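PDB 5H5M: alpha-catenin-like protein hmp-1 from Caenorhabditis elegans, which links the cadherin-catenin complex of adherens junctions to actin filaments and is required for cell migration and shape changes during body enclosure and elongation. Local coordinates for residues E274-R286 with V322-Q336. Numbering follows the deposited sequence.
Sequences ETVDCAAGSIRGR and VDQFAERASALANRQ
Val-276, in the first turn of its helix and just after the N-cap Thr-275, whose OG1 accepts a nearly straight bond from Cys-278 N, drops as a knob into a hole formed by Ala-329, Leu-332, Ala-333 and Gln-336 on the antiparallel segment 322-336 of helix 305-339. Its CG1, anti to the backbone N (chi1 172°), enters the hole and lies 3.5 Å from the carbonyl O of Ala-329, while CG2 meets OE1 of the extended Gln-336 side chain. At the border, Asp-277 lays OD1 against the methyl of Ala-333. One turn on, Ala-280 meets Ala-329 methyl to methyl, CB to CB 3.8 Å; the Phe-325 ring slips in alongside, turning its edge to the Ala-280 carbonyl O, with CE2 3.7 Å from that oxygen. Ile-283 crosses Phe-325 at about a right angle, CG2 reaching CE2 at 3.7 Å and CD1 touching CZ. Both side chains also touch helix 345-374, at Cys-359 and Val-362 respectively. Arg-284 closes the contact with a chain extended as far as NE, the last torsion (93°) turning the guanidinium so that Val-322 CG1 lies over one face, 3.2 Å from NH1. Asp-323 OD1 sits near the guanidinium plane, 4.0 Å from NH1, too far for a salt bridge but probably a mild electrostatic attraction. No hydrogen bond joins the segments. The segment axes approach to 9.5 Å, with their N-to-C directions 168° apart, and with helices 237-260 and 345-374 against them they form an antiparallel four-helix bundle, the building block of the vinculin/alpha-catenin family, here within the M domain.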
ATOM      1  N   GLU A 274       5.734  15.480 -10.262  1.00 73.98           N
ATOM      2  CA  GLU A 274       5.084  15.201 -11.539  1.00 60.88           C
ATOM      3  C   GLU A 274       6.058  15.240 -12.710  1.00 55.00           C
ATOM      4  O   GLU A 274       5.952  16.097 -13.580  1.00 59.55           O
ATOM      5  CB  GLU A 274       3.951  16.203 -11.785  1.00 63.54           C
ATOM      6  CG  GLU A 274       2.939  16.288 -10.656  1.00 63.21           C
ATOM      7  CD  GLU A 274       2.104  17.547 -10.728  1.00 71.56           C
ATOM      8  OE1 GLU A 274       2.560  18.526 -11.354  1.00 75.15           O
ATOM      9  OE2 GLU A 274       0.992  17.560 -10.163  1.00 81.36           O
ATOM     10  N   THR A 275       7.009  14.315 -12.732  1.00 50.92           N
ATOM     11  CA  THR A 275       7.931  14.216 -13.855  1.00 48.86           C
ATOM     12  C   THR A 275       7.819  12.845 -14.495  1.00 47.55           C
ATOM     13  O   THR A 275       7.391  11.884 -13.853  1.00 50.39           O
ATOM     14  CB  THR A 275       9.392  14.468 -13.431  1.00 45.31           C
ATOM     15  OG1 THR A 275       9.773  13.526 -12.421  1.00 58.27           O
ATOM     16  CG2 THR A 275       9.553  15.879 -12.892  1.00 35.73           C
ATOM     17  N   VAL A 276       8.187  12.765 -15.768  1.00 35.31           N
ATOM     18  CA  VAL A 276       8.234  11.494 -16.474  1.00 32.65           C
ATOM     19  C   VAL A 276       9.175  10.523 -15.761  1.00 38.68           C
ATOM     20  O   VAL A 276       8.855   9.344 -15.602  1.00 38.55           O
ATOM     21  CB  VAL A 276       8.685  11.684 -17.930  1.00 36.10           C
ATOM     22  CG1 VAL A 276       8.912  10.337 -18.601  1.00 36.17           C
ATOM     23  CG2 VAL A 276       7.658  12.505 -18.695  1.00 36.89           C
ATOM     24  N   ASP A 277      10.321  11.034 -15.313  1.00 31.48           N
ATOM     25  CA  ASP A 277      11.319  10.219 -14.625  1.00 34.42           C
ATOM     26  C   ASP A 277      10.745   9.496 -13.414  1.00 39.49           C
ATOM     27  O   ASP A 277      10.834   8.273 -13.317  1.00 52.33           O
ATOM     28  CB  ASP A 277      12.510  11.079 -14.190  1.00 45.78           C
ATOM     29  CG  ASP A 277      13.613  11.120 -15.231  1.00 65.88           C
ATOM     30  OD1 ASP A 277      13.766  10.127 -15.971  1.00 61.84           O
ATOM     31  OD2 ASP A 277      14.332  12.141 -15.303  1.00 78.99           O
ATOM     32  N   CYS A 278      10.152  10.256 -12.498  1.00 35.37           N
ATOM     33  CA  CYS A 278       9.639   9.697 -11.248  1.00 33.03           C
ATOM     34  C   CYS A 278       8.374   8.869 -11.434  1.00 34.44           C
ATOM     35  O   CYS A 278       8.197   7.845 -10.771  1.00 47.37           O
ATOM     36  CB  CYS A 278       9.379  10.815 -10.236  1.00 28.90           C
ATOM     37  SG  CYS A 278      10.880  11.645  -9.677  1.00 96.54           S
ATOM     38  N   ALA A 279       7.491   9.316 -12.321  1.00 23.63           N
ATOM     39  CA  ALA A 279       6.279   8.560 -12.620  1.00 25.89           C
ATOM     40  C   ALA A 279       6.645   7.186 -13.165  1.00 24.14           C
ATOM     41  O   ALA A 279       6.087   6.176 -12.738  1.00 29.89           O
ATOM     42  CB  ALA A 279       5.399   9.310 -13.607  1.00 21.34           C
ATOM     43  N   ALA A 280       7.591   7.155 -14.100  1.00 34.33           N
ATOM     44  CA  ALA A 280       8.088   5.896 -14.649  1.00 38.83           C
ATOM     45  C   ALA A 280       8.742   5.057 -13.555  1.00 30.89           C
ATOM     46  O   ALA A 280       8.601   3.835 -13.530  1.00 29.00           O
ATOM     47  CB  ALA A 280       9.069   6.153 -15.783  1.00 27.73           C
ATOM     48  N   GLY A 281       9.448   5.726 -12.649  1.00 28.02           N
ATOM     49  CA  GLY A 281      10.066   5.066 -11.514  1.00 26.74           C
ATOM     50  C   GLY A 281       9.061   4.402 -10.589  1.00 33.74           C
ATOM     51  O   GLY A 281       9.316   3.313 -10.071  1.00 34.28           O
ATOM     52  N   SER A 282       7.919   5.052 -10.379  1.00 29.50           N
ATOM     53  CA  SER A 282       6.874   4.501  -9.515  1.00 25.12           C
ATOM     54  C   SER A 282       6.176   3.327 -10.187  1.00 24.33           C
ATOM     55  O   SER A 282       5.947   2.289  -9.568  1.00 29.31           O
ATOM     56  CB  SER A 282       5.844   5.573  -9.143  1.00 21.87           C
ATOM     57  OG  SER A 282       6.422   6.598  -8.352  1.00 32.17           O
ATOM     58  N   ILE A 283       5.831   3.506 -11.458  1.00 28.19           N
ATOM     59  CA  ILE A 283       5.168   2.467 -12.232  1.00 23.53           C
ATOM     60  C   ILE A 283       6.017   1.200 -12.293  1.00 19.42           C
ATOM     61  O   ILE A 283       5.517   0.096 -12.086  1.00 23.41           O
ATOM     62  CB  ILE A 283       4.853   2.957 -13.652  1.00 22.63           C
ATOM     63  CG1 ILE A 283       3.792   4.055 -13.592  1.00 22.24           C
ATOM     64  CG2 ILE A 283       4.381   1.807 -14.530  1.00 24.18           C
ATOM     65  CD1 ILE A 283       3.379   4.598 -14.935  1.00 29.14           C
ATOM     66  N   ARG A 284       7.309   1.367 -12.556  1.00 22.45           N
ATOM     67  CA  ARG A 284       8.220   0.229 -12.615  1.00 28.30           C
ATOM     68  C   ARG A 284       8.259  -0.510 -11.277  1.00 35.70           C
ATOM     69  O   ARG A 284       8.133  -1.736 -11.232  1.00 29.41           O
ATOM     70  CB  ARG A 284       9.628   0.683 -13.008  1.00 23.69           C
ATOM     71  CG  ARG A 284      10.639  -0.451 -13.037  1.00 28.62           C
ATOM     72  CD  ARG A 284      12.031   0.026 -13.428  1.00 29.98           C
ATOM     73  NE  ARG A 284      12.988  -1.079 -13.410  1.00 41.03           N
ATOM     74  CZ  ARG A 284      13.304  -1.816 -14.472  1.00 51.21           C
ATOM     75  NH1 ARG A 284      12.752  -1.560 -15.651  1.00 50.80           N
ATOM     76  NH2 ARG A 284      14.181  -2.804 -14.356  1.00 53.17           N
ATOM     77  N   GLY A 285       8.428   0.246 -10.195  1.00 28.43           N
ATOM     78  CA  GLY A 285       8.495  -0.321  -8.863  1.00 28.39           C
ATOM     79  C   GLY A 285       7.240  -1.080  -8.473  1.00 28.46           C
ATOM     80  O   GLY A 285       7.318  -2.196  -7.961  1.00 29.09           O
ATOM     81  N   ARG A 286       6.083  -0.473  -8.719  1.00 26.23           N
ATOM     82  CA  ARG A 286       4.804  -1.098  -8.399  1.00 28.88           C
ATOM     83  C   ARG A 286       4.578  -2.359  -9.229  1.00 28.89           C
ATOM     84  O   ARG A 286       4.100  -3.374  -8.717  1.00 24.62           O
ATOM     85  CB  ARG A 286       3.652  -0.118  -8.629  1.00 26.24           C
ATOM     86  CG  ARG A 286       3.663   1.116  -7.737  1.00 28.66           C
ATOM     87  CD  ARG A 286       2.342   1.865  -7.856  1.00 22.68           C
ATOM     88  NE  ARG A 286       2.494   3.310  -7.719  1.00 17.99           N
ATOM     89  CZ  ARG A 286       2.465   3.965  -6.561  1.00 19.17           C
ATOM     90  NH1 ARG A 286       2.301   3.304  -5.421  1.00 19.44           N
ATOM     91  NH2 ARG A 286       2.608   5.282  -6.543  1.00 23.39           N
ATOM     92  N   VAL A 322       7.892  -4.432 -18.615  1.00 26.50           N
ATOM     93  CA  VAL A 322       8.622  -3.499 -17.763  1.00 26.94           C
ATOM     94  C   VAL A 322       9.827  -2.883 -18.486  1.00 28.46           C
ATOM     95  O   VAL A 322      10.045  -1.673 -18.425  1.00 33.39           O
ATOM     96  CB  VAL A 322       9.084  -4.189 -16.459  1.00 34.36           C
ATOM     97  CG1 VAL A 322      10.149  -3.373 -15.765  1.00 35.28           C
ATOM     98  CG2 VAL A 322       7.896  -4.409 -15.526  1.00 24.48           C
ATOM     99  N   ASP A 323      10.594  -3.713 -19.186  1.00 29.97           N
ATOM    100  CA  ASP A 323      11.748  -3.230 -19.940  1.00 41.06           C
ATOM    101  C   ASP A 323      11.338  -2.337 -21.107  1.00 41.05           C
ATOM    102  O   ASP A 323      11.919  -1.272 -21.316  1.00 44.50           O
ATOM    103  CB  ASP A 323      12.582  -4.406 -20.455  1.00 52.20           C
ATOM    104  CG  ASP A 323      13.343  -5.107 -19.349  1.00 66.65           C
ATOM    105  OD1 ASP A 323      13.653  -4.447 -18.333  1.00 65.00           O
ATOM    106  OD2 ASP A 323      13.639  -6.312 -19.499  1.00 71.52           O
ATOM    107  N   GLN A 324      10.342  -2.778 -21.868  1.00 34.05           N
ATOM    108  CA  GLN A 324       9.840  -2.007 -23.002  1.00 32.24           C
ATOM    109  C   GLN A 324       9.293  -0.654 -22.553  1.00 31.12           C
ATOM    110  O   GLN A 324       9.460   0.351 -23.242  1.00 36.02           O
ATOM    111  CB  GLN A 324       8.752  -2.788 -23.746  1.00 30.59           C
ATOM    112  CG  GLN A 324       9.235  -4.075 -24.390  1.00 47.13           C
ATOM    113  CD  GLN A 324       8.093  -4.933 -24.909  1.00 63.28           C
ATOM    114  OE1 GLN A 324       6.926  -4.541 -24.843  1.00 69.73           O
ATOM    115  NE2 GLN A 324       8.426  -6.108 -25.431  1.00 60.68           N
ATOM    116  N   PHE A 325       8.638  -0.638 -21.396  1.00 28.81           N
ATOM    117  CA  PHE A 325       8.110   0.598 -20.833  1.00 26.53           C
ATOM    118  C   PHE A 325       9.234   1.536 -20.399  1.00 29.20           C
ATOM    119  O   PHE A 325       9.227   2.721 -20.733  1.00 32.06           O
ATOM    120  CB  PHE A 325       7.194   0.302 -19.646  1.00 24.00           C
ATOM    121  CG  PHE A 325       6.906   1.504 -18.793  1.00 24.71           C
ATOM    122  CD1 PHE A 325       6.050   2.498 -19.242  1.00 26.71           C
ATOM    123  CD2 PHE A 325       7.496   1.645 -17.548  1.00 22.75           C
ATOM    124  CE1 PHE A 325       5.786   3.612 -18.461  1.00 23.94           C
ATOM    125  CE2 PHE A 325       7.236   2.758 -16.762  1.00 23.26           C
ATOM    126  CZ  PHE A 325       6.380   3.739 -17.217  1.00 23.83           C
ATOM    127  N   ALA A 326      10.194   0.995 -19.653  1.00 27.47           N
ATOM    128  CA  ALA A 326      11.311   1.778 -19.140  1.00 28.42           C
ATOM    129  C   ALA A 326      12.120   2.395 -20.272  1.00 36.64           C
ATOM    130  O   ALA A 326      12.617   3.513 -20.157  1.00 43.68           O
ATOM    131  CB  ALA A 326      12.204   0.915 -18.262  1.00 29.05           C
ATOM    132  N   GLU A 327      12.246   1.657 -21.369  1.00 32.79           N
ATOM    133  CA  GLU A 327      13.017   2.113 -22.516  1.00 32.26           C
ATOM    134  C   GLU A 327      12.357   3.318 -23.182  1.00 32.77           C
ATOM    135  O   GLU A 327      13.009   4.330 -23.442  1.00 36.56           O
ATOM    136  CB  GLU A 327      13.188   0.973 -23.521  1.00 37.33           C
ATOM    137  CG  GLU A 327      14.068   1.317 -24.708  1.00 64.53           C
ATOM    138  CD  GLU A 327      14.268   0.138 -25.648  1.00 83.35           C
ATOM    139  OE1 GLU A 327      13.760   0.189 -26.789  1.00 87.37           O
ATOM    140  OE2 GLU A 327      14.936  -0.839 -25.241  1.00 85.56           O
ATOM    141  N   ARG A 328      11.057   3.209 -23.438  1.00 33.06           N
ATOM    142  CA  ARG A 328      10.309   4.280 -24.089  1.00 42.05           C
ATOM    143  C   ARG A 328      10.145   5.495 -23.181  1.00 46.69           C
ATOM    144  O   ARG A 328      10.229   6.636 -23.639  1.00 48.54           O
ATOM    145  CB  ARG A 328       8.941   3.772 -24.537  1.00 42.12           C
ATOM    146  CG  ARG A 328       9.006   2.686 -25.598  1.00 37.59           C
ATOM    147  CD  ARG A 328       7.648   2.047 -25.823  1.00 37.77           C
ATOM    148  NE  ARG A 328       6.697   2.961 -26.448  1.00 38.24           N
ATOM    149  CZ  ARG A 328       5.446   2.634 -26.759  1.00 43.31           C
ATOM    150  NH1 ARG A 328       4.994   1.414 -26.500  1.00 43.97           N
ATOM    151  NH2 ARG A 328       4.647   3.526 -27.330  1.00 39.09           N
ATOM    152  N   ALA A 329       9.912   5.244 -21.896  1.00 39.31           N
ATOM    153  CA  ALA A 329       9.761   6.317 -20.919  1.00 32.21           C
ATOM    154  C   ALA A 329      11.066   7.089 -20.741  1.00 37.18           C
ATOM    155  O   ALA A 329      11.060   8.307 -20.559  1.00 42.40           O
ATOM    156  CB  ALA A 329       9.291   5.759 -19.587  1.00 27.26           C
ATOM    157  N   SER A 330      12.184   6.371 -20.796  1.00 32.57           N
ATOM    158  CA  SER A 330      13.496   6.992 -20.661  1.00 36.11           C
ATOM    159  C   SER A 330      13.835   7.837 -21.882  1.00 37.85           C
ATOM    160  O   SER A 330      14.400   8.923 -21.755  1.00 43.00           O
ATOM    161  CB  SER A 330      14.577   5.929 -20.445  1.00 42.14           C
ATOM    162  OG  SER A 330      15.860   6.522 -20.379  1.00 58.02           O
ATOM    163  N   ALA A 331      13.494   7.328 -23.063  1.00 35.47           N
ATOM    164  CA  ALA A 331      13.724   8.058 -24.305  1.00 39.16           C
ATOM    165  C   ALA A 331      12.880   9.330 -24.337  1.00 35.51           C
ATOM    166  O   ALA A 331      13.307  10.358 -24.864  1.00 36.77           O
ATOM    167  CB  ALA A 331      13.415   7.180 -25.507  1.00 35.16           C
ATOM    168  N   LEU A 332      11.680   9.247 -23.769  1.00 33.75           N
ATOM    169  CA  LEU A 332      10.799  10.401 -23.652  1.00 33.40           C
ATOM    170  C   LEU A 332      11.391  11.410 -22.674  1.00 34.26           C
ATOM    171  O   LEU A 332      11.377  12.615 -22.924  1.00 48.38           O
ATOM    172  CB  LEU A 332       9.398   9.964 -23.208  1.00 31.93           C
ATOM    173  CG  LEU A 332       8.397  11.005 -22.695  1.00 35.17           C
ATOM    174  CD1 LEU A 332       8.201  12.129 -23.687  1.00 32.24           C
ATOM    175  CD2 LEU A 332       7.059  10.347 -22.380  1.00 36.70           C
ATOM    176  N   ALA A 333      11.920  10.907 -21.565  1.00 32.40           N
ATOM    177  CA  ALA A 333      12.561  11.752 -20.566  1.00 37.23           C
ATOM    178  C   ALA A 333      13.761  12.495 -21.154  1.00 49.19           C
ATOM    179  O   ALA A 333      13.963  13.679 -20.882  1.00 50.79           O
ATOM    180  CB  ALA A 333      12.987  10.918 -19.366  1.00 34.39           C
ATOM    181  N   ASN A 334      14.550  11.797 -21.966  1.00 49.67           N
ATOM    182  CA  ASN A 334      15.716  12.404 -22.597  1.00 42.63           C
ATOM    183  C   ASN A 334      15.327  13.459 -23.624  1.00 43.47           C
ATOM    184  O   ASN A 334      16.023  14.460 -23.783  1.00 55.38           O
ATOM    185  CB  ASN A 334      16.594  11.335 -23.254  1.00 40.85           C
ATOM    186  CG  ASN A 334      17.267  10.430 -22.238  1.00 63.63           C
ATOM    187  OD1 ASN A 334      17.542  10.840 -21.110  1.00 63.89           O
ATOM    188  ND2 ASN A 334      17.538   9.191 -22.637  1.00 55.64           N
ATOM    189  N   ARG A 335      14.218  13.237 -24.322  1.00 37.29           N
ATOM    190  CA  ARG A 335      13.748  14.207 -25.305  1.00 49.18           C
ATOM    191  C   ARG A 335      13.252  15.482 -24.626  1.00 41.38           C
ATOM    192  O   ARG A 335      13.336  16.567 -25.195  1.00 50.08           O
ATOM    193  CB  ARG A 335      12.641  13.612 -26.184  1.00 41.57           C
ATOM    194  CG  ARG A 335      13.123  12.561 -27.178  1.00 37.64           C
ATOM    195  CD  ARG A 335      12.015  12.139 -28.140  1.00 36.77           C
ATOM    196  NE  ARG A 335      10.840  11.606 -27.453  1.00 37.74           N
ATOM    197  CZ  ARG A 335      10.516  10.316 -27.416  1.00 38.17           C
ATOM    198  NH1 ARG A 335      11.286   9.422 -28.020  1.00 34.31           N
ATOM    199  NH2 ARG A 335       9.426   9.917 -26.770  1.00 31.41           N
ATOM    200  N   GLN A 336      12.754  15.347 -23.402  1.00 46.55           N
ATOM    201  CA  GLN A 336      12.167  16.476 -22.688  1.00 48.07           C
ATOM    202  C   GLN A 336      13.216  17.370 -22.030  1.00 57.62           C
ATOM    203  O   GLN A 336      12.998  18.570 -21.859  1.00 63.80           O
ATOM    204  CB  GLN A 336      11.177  15.979 -21.633  1.00 41.58           C
ATOM    205  CG  GLN A 336      10.330  17.084 -21.024  1.00 42.49           C
ATOM    206  CD  GLN A 336       9.368  16.578 -19.968  1.00 47.20           C
ATOM    207  OE1 GLN A 336       9.549  15.494 -19.412  1.00 51.89           O
ATOM    208  NE2 GLN A 336       8.337  17.366 -19.685  1.00 45.17           N
TER